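Long-range contacts in enoyl-CoA hydratase, EchA3 (Mycobacterium marinum M, PDB 3R6H), which is a member of the enoyl-CoA hydratase/isomerase (crotonase) family and probably acts as a lyase in lipid metabolism: residues 58-63 / 100-105; 95-100 / 203-208. All coordinates share one frame; numbering follows the deposited sequence.

Contact 1: residues 58-63 / 100-105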
loop_
_atom_site.group_PDB
_atom_site.type_symbol
_atom_site.label_atom_id
_atom_site.label_comp_id
_atom_site.label_asym_id
_atom_site.label_seq_id
_atom_site.Cartn_x
_atom_site.Cartn_y
_atom_site.Cartn_z
ATOM N N ARG A 58 25.056 15.941 9.830
ATOM C CA ARG A 58 24.032 16.930 9.598
ATOM C C ARG A 58 22.951 16.507 8.620
ATOM O O ARG A 58 21.840 17.042 8.679
ATOM C CB ARG A 58 24.668 18.229 9.153
ATOM C CG ARG A 58 25.417 18.873 10.341
ATOM C CD ARG A 58 26.287 20.035 9.901
ATOM N NE ARG A 58 27.345 19.580 9.000
ATOM C CZ ARG A 58 27.298 19.623 7.668
ATOM N NH1 ARG A 58 26.213 20.087 7.029
ATOM N NH2 ARG A 58 28.338 19.161 6.977
ATOM N N VAL A 59 23.283 15.580 7.715
ATOM C CA VAL A 59 22.329 15.137 6.678
ATOM C C VAL A 59 22.574 13.695 6.288
ATOM O O VAL A 59 23.670 13.188 6.427
ATOM C CB VAL A 59 22.444 15.949 5.330
ATOM C CG1 VAL A 59 22.250 17.480 5.539
ATOM C CG2 VAL A 59 23.788 15.663 4.600
ATOM N N PHE A 60 21.559 13.032 5.733
ATOM C CA PHE A 60 21.826 11.862 4.927
ATOM C C PHE A 60 22.369 12.338 3.562
ATOM O O PHE A 60 23.549 12.150 3.243
ATOM C CB PHE A 60 20.596 10.976 4.757
ATOM C CG PHE A 60 20.880 9.743 3.956
ATOM C CD1 PHE A 60 21.778 8.786 4.442
ATOM C CD2 PHE A 60 20.269 9.525 2.729
ATOM C CE1 PHE A 60 22.081 7.628 3.689
ATOM C CE2 PHE A 60 20.565 8.394 1.977
ATOM C CZ PHE A 60 21.468 7.437 2.447
ATOM N N SER A 61 21.511 12.992 2.784
ATOM C CA SER A 61 21.919 13.680 1.562
ATOM C C SER A 61 20.866 14.706 1.158
ATOM O O SER A 61 19.669 14.449 1.248
ATOM C CB SER A 61 22.163 12.692 0.428
ATOM O OG SER A 61 22.390 13.367 -0.816
ATOM N N GLY A 62 21.310 15.864 0.682
ATOM C CA GLY A 62 20.376 16.894 0.226
ATOM C C GLY A 62 19.878 16.680 -1.176
ATOM O O GLY A 62 19.023 17.427 -1.637
ATOM N N GLY A 63 20.428 15.706 -1.883
ATOM C CA GLY A 63 19.969 15.381 -3.234
ATOM C C GLY A 63 21.052 15.529 -4.276
ATOM O O GLY A 63 22.241 15.441 -3.971
ATOM N N ILE A 100 20.241 1.340 5.546
ATOM C CA ILE A 100 20.523 2.769 5.440
ATOM C C ILE A 100 20.502 3.406 6.849
ATOM O O ILE A 100 19.505 3.326 7.581
ATOM C CB ILE A 100 19.491 3.511 4.533
ATOM C CG1 ILE A 100 19.270 2.789 3.204
ATOM C CG2 ILE A 100 19.892 5.012 4.340
ATOM C CD1 ILE A 100 20.532 2.686 2.325
ATOM N N ALA A 101 21.634 4.024 7.220
ATOM C CA ALA A 101 21.708 4.852 8.396
ATOM C C ALA A 101 21.411 6.278 7.955
ATOM O O ALA A 101 22.279 7.010 7.461
ATOM C CB ALA A 101 23.087 4.746 9.047
ATOM N N CYS A 102 20.149 6.645 8.107
ATOM C CA CYS A 102 19.675 7.961 7.726
ATOM C C CYS A 102 20.020 8.940 8.853
ATOM O O CYS A 102 19.253 9.141 9.774
ATOM C CB CYS A 102 18.182 7.890 7.438
ATOM S SG CYS A 102 17.575 9.363 6.585
ATOM N N THR A 103 21.226 9.518 8.759
ATOM C CA THR A 103 21.831 10.264 9.864
ATOM C C THR A 103 21.440 11.736 9.915
ATOM O O THR A 103 21.927 12.503 10.774
ATOM C CB THR A 103 23.370 10.124 9.810
ATOM O OG1 THR A 103 23.823 10.394 8.473
ATOM C CG2 THR A 103 23.773 8.707 10.221
ATOM N N GLY A 104 20.554 12.140 9.007
ATOM C CA GLY A 104 19.979 13.472 9.001
ATOM C C GLY A 104 18.965 13.520 7.889
ATOM O O GLY A 104 18.523 12.459 7.444
ATOM N N HIS A 105 18.608 14.711 7.421
ATOM C CA HIS A 105 17.545 14.774 6.397
ATOM C C HIS A 105 17.879 14.136 5.064
ATOM O O HIS A 105 19.033 14.034 4.692
ATOM C CB HIS A 105 16.926 16.161 6.282
ATOM C CG HIS A 105 17.676 17.157 5.472
ATOM N ND1 HIS A 105 17.201 18.447 5.312
ATOM C CD2 HIS A 105 18.810 17.080 4.740
ATOM C CE1 HIS A 105 18.029 19.123 4.537
ATOM N NE2 HIS A 105 19.026 18.325 4.197
HETATM O O HOH W 1 19.137 16.889 8.954
#

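Contact 2: residues 95-100 / 203-208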
loop_
_atom_site.group_PDB
_atom_site.type_symbol
_atom_site.label_atom_id
_atom_site.label_comp_id
_atom_site.label_asym_id
_atom_site.label_seq_id
_atom_site.Cartn_x
_atom_site.Cartn_y
_atom_site.Cartn_z
ATOM N N PRO A 95 22.894 -8.181 -3.749
ATOM C CA PRO A 95 22.592 -9.556 -3.322
ATOM C C PRO A 95 22.688 -9.805 -1.817
ATOM O O PRO A 95 22.375 -10.911 -1.370
ATOM C CB PRO A 95 23.630 -10.394 -4.076
ATOM C CG PRO A 95 24.766 -9.441 -4.232
ATOM C CD PRO A 95 24.174 -8.112 -4.475
ATOM N N LYS A 96 23.107 -8.797 -1.057
ATOM C CA LYS A 96 23.182 -8.902 0.401
ATOM C C LYS A 96 22.229 -7.867 0.978
ATOM O O LYS A 96 21.866 -6.895 0.295
ATOM C CB LYS A 96 24.572 -8.581 0.941
ATOM C CG LYS A 96 25.761 -9.164 0.094
ATOM C CD LYS A 96 25.767 -10.661 0.120
ATOM C CE LYS A 96 26.894 -11.250 -0.746
ATOM N NZ LYS A 96 28.205 -10.905 -0.199
ATOM N N PRO A 97 21.848 -8.047 2.252
ATOM C CA PRO A 97 21.030 -6.991 2.863
ATOM C C PRO A 97 21.742 -5.627 2.928
ATOM O O PRO A 97 22.930 -5.571 3.256
ATOM C CB PRO A 97 20.766 -7.528 4.279
ATOM C CG PRO A 97 20.825 -9.047 4.091
ATOM C CD PRO A 97 22.010 -9.208 3.148
ATOM N N VAL A 98 21.002 -4.556 2.637
ATOM C CA VAL A 98 21.520 -3.181 2.670
ATOM C C VAL A 98 20.729 -2.414 3.719
ATOM O O VAL A 98 19.497 -2.405 3.703
ATOM C CB VAL A 98 21.340 -2.504 1.307
ATOM C CG1 VAL A 98 21.814 -1.028 1.347
ATOM C CG2 VAL A 98 22.106 -3.347 0.218
ATOM N N VAL A 99 21.444 -1.799 4.644
ATOM C CA VAL A 99 20.809 -1.016 5.708
ATOM C C VAL A 99 21.221 0.442 5.539
ATOM O O VAL A 99 22.409 0.770 5.355
ATOM C CB VAL A 99 21.197 -1.538 7.110
ATOM C CG1 VAL A 99 20.503 -0.737 8.200
ATOM C CG2 VAL A 99 20.927 -3.053 7.247
ATOM N N ILE A 100 20.241 1.340 5.546
ATOM C CA ILE A 100 20.523 2.769 5.440
ATOM C C ILE A 100 20.502 3.406 6.849
ATOM O O ILE A 100 19.505 3.326 7.581
ATOM C CB ILE A 100 19.491 3.511 4.533
ATOM C CG1 ILE A 100 19.270 2.789 3.204
ATOM C CG2 ILE A 100 19.892 5.012 4.340
ATOM C CD1 ILE A 100 20.532 2.686 2.325
ATOM N N GLN A 203 21.389 -16.562 -0.146
ATOM C CA GLN A 203 20.781 -17.032 -1.390
ATOM C C GLN A 203 19.247 -16.823 -1.392
ATOM O O GLN A 203 18.678 -16.278 -2.360
ATOM C CB GLN A 203 21.142 -18.505 -1.621
ATOM C CG GLN A 203 20.413 -19.104 -2.841
ATOM C CD GLN A 203 20.984 -20.452 -3.263
ATOM O OE1 GLN A 203 21.959 -20.936 -2.691
ATOM N NE2 GLN A 203 20.376 -21.055 -4.251
ATOM N N ALA A 204 18.586 -17.235 -0.305
ATOM C CA ALA A 204 17.149 -17.051 -0.175
ATOM C C ALA A 204 16.762 -15.571 -0.069
ATOM O O ALA A 204 15.756 -15.145 -0.655
ATOM C CB ALA A 204 16.592 -17.838 1.013
ATOM N N HIS A 205 17.568 -14.788 0.630
ATOM C CA HIS A 205 17.358 -13.341 0.707
ATOM C C HIS A 205 17.357 -12.675 -0.673
ATOM O O HIS A 205 16.447 -11.930 -1.010
ATOM C CB HIS A 205 18.395 -12.676 1.624
ATOM C CG HIS A 205 18.428 -11.181 1.510
ATOM N ND1 HIS A 205 17.412 -10.387 1.997
ATOM C CD2 HIS A 205 19.313 -10.339 0.913
ATOM C CE1 HIS A 205 17.686 -9.115 1.718
ATOM N NE2 HIS A 205 18.840 -9.065 1.068
ATOM N N ASN A 206 18.379 -12.973 -1.474
ATOM C CA ASN A 206 18.517 -12.388 -2.779
ATOM C C ASN A 206 17.418 -12.873 -3.705
ATOM O O ASN A 206 16.771 -12.063 -4.343
ATOM C CB ASN A 206 19.940 -12.689 -3.317
ATOM C CG ASN A 206 20.255 -11.968 -4.609
ATOM O OD1 ASN A 206 19.750 -10.869 -4.878
ATOM N ND2 ASN A 206 21.112 -12.586 -5.429
ATOM N N ALA A 207 17.162 -14.189 -3.742
ATOM C CA ALA A 207 16.112 -14.721 -4.605
ATOM C C ALA A 207 14.754 -14.076 -4.275
ATOM O O ALA A 207 13.999 -13.679 -5.158
ATOM C CB ALA A 207 16.032 -16.222 -4.472
ATOM N N THR A 208 14.512 -13.887 -2.991
ATOM C CA THR A 208 13.229 -13.366 -2.526
ATOM C C THR A 208 13.084 -11.867 -2.745
ATOM O O THR A 208 12.030 -11.410 -3.221
ATOM C CB THR A 208 13.012 -13.731 -1.048
ATOM O OG1 THR A 208 13.045 -15.148 -0.912
ATOM C CG2 THR A 208 11.688 -13.211 -0.539
#

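Contact 1: residues 58-63 / 100-105
The ring of Phe60 reaches across to strand 98-102 and meets Ile100 at about a right angle. CZ and CE1 of the ring do the touching, each 3.5 Å from Ile100 CG2. Phe60 CG stands opposite the backbone N (chi1 -178°), which carries the ring back along the strand toward Ile100. On the way CD1 passes 3.5 Å from Ala101 O. Cys102 SG packs on the root of the side chain, 3.9 Å from Phe60 CB, and makes an oblique sulfur-aromatic contact with the ring. Leu113 and Leu114 of helix 109-114 add to this buried apolar cluster.

Segment 58-63 lies in the loop between strand 50-54 and helix 66-69 of the crotonase fold. In this family that loop commonly supplies an oxyanion-hole peptide N-H, here probably from just beyond this segment. The chain turns a corner at Phe60, and one carbonyl holds both sides of it. His105 O accepts from Phe60 N at 2.9 Å and from Ser61 N at 3.3 Å. The Ser61 donor lies in the carbonyl plane, while Phe60 N is tilted 31° from it.

Val59 and His105 lie side by side and point the same way. Val59 CG1 sits 3.6 Å from His105 CD2. Behind them the backbones are close, with Val59 CA 3.7 Å from Gly104 CA. A water accepts from His105 N and donates to Arg58 O, bridging the two segments. Thr103 OG1 is hydrogen-bonded to Asn56 O. Ser61 OG is hydrogen-bonded to Asn26 O and accepts from Gly63 N in an ST turn.

Contact 2: residues 95-100 / 203-208
Helix 202-211 packs against the lead-in to strand 98-102, a parallel strand of the central six-stranded sheet in this crotonase-family subunit. Pro97 CG lies over one face of the His205 ring, 3.8 Å from its centroid and 17° off the ring normal. This is a CH-pi contact, displaced toward the rim of the ring. His205 CG is turned away from the backbone N (chi1 167°), and the imidazole leaves the helix toward the proline. Pro95 O comes to the edge of the same ring, in its plane, 3.9 Å from His205 CD2. That carbonyl accepts a hydrogen bond from Gln202 NE2.

One residue on, the amide of Asn206 rests against Pro95. Its OD1 is 3.5 Å from Pro95 CA, and its ND2 is 3.6 Å from Pro95 CB.

No hydrogen bond crosses between the segments, so shape and van der Waals contact join them. The polar atoms of the imidazole are engaged elsewhere. ND1 bonds to Gly161 O of the second subunit, and NE2 to Lys209 NZ. The first bond implies a proton on ND1, and the second is consistent with a neutral ring whose NE2 accepts. The ring therefore links the strand lead-in of its own chain to the subunit interface.

How the contacts relate
From the N terminus, segment 58-63 comes first, just after strand 50-54. Helices 66-69 and 75-92 follow, and the chain then enters 95-100 and runs on into 100-105. Contact 1 closes this first loop, with 36 residues between its segments. Contact 2 closes a longer one, with 102 residues between 95-100 and 203-208. The two loops cross: 95-100 starts between the segments of contact 1, and its partner 203-208 lies beyond them. They share Ile100 and strand 98-102, but their centres are 22 Å apart. Contact 1 ties the far end of that strand to the 58-63 loop. Contact 2 ties its beginning to helix 202-211, beside the second subunit.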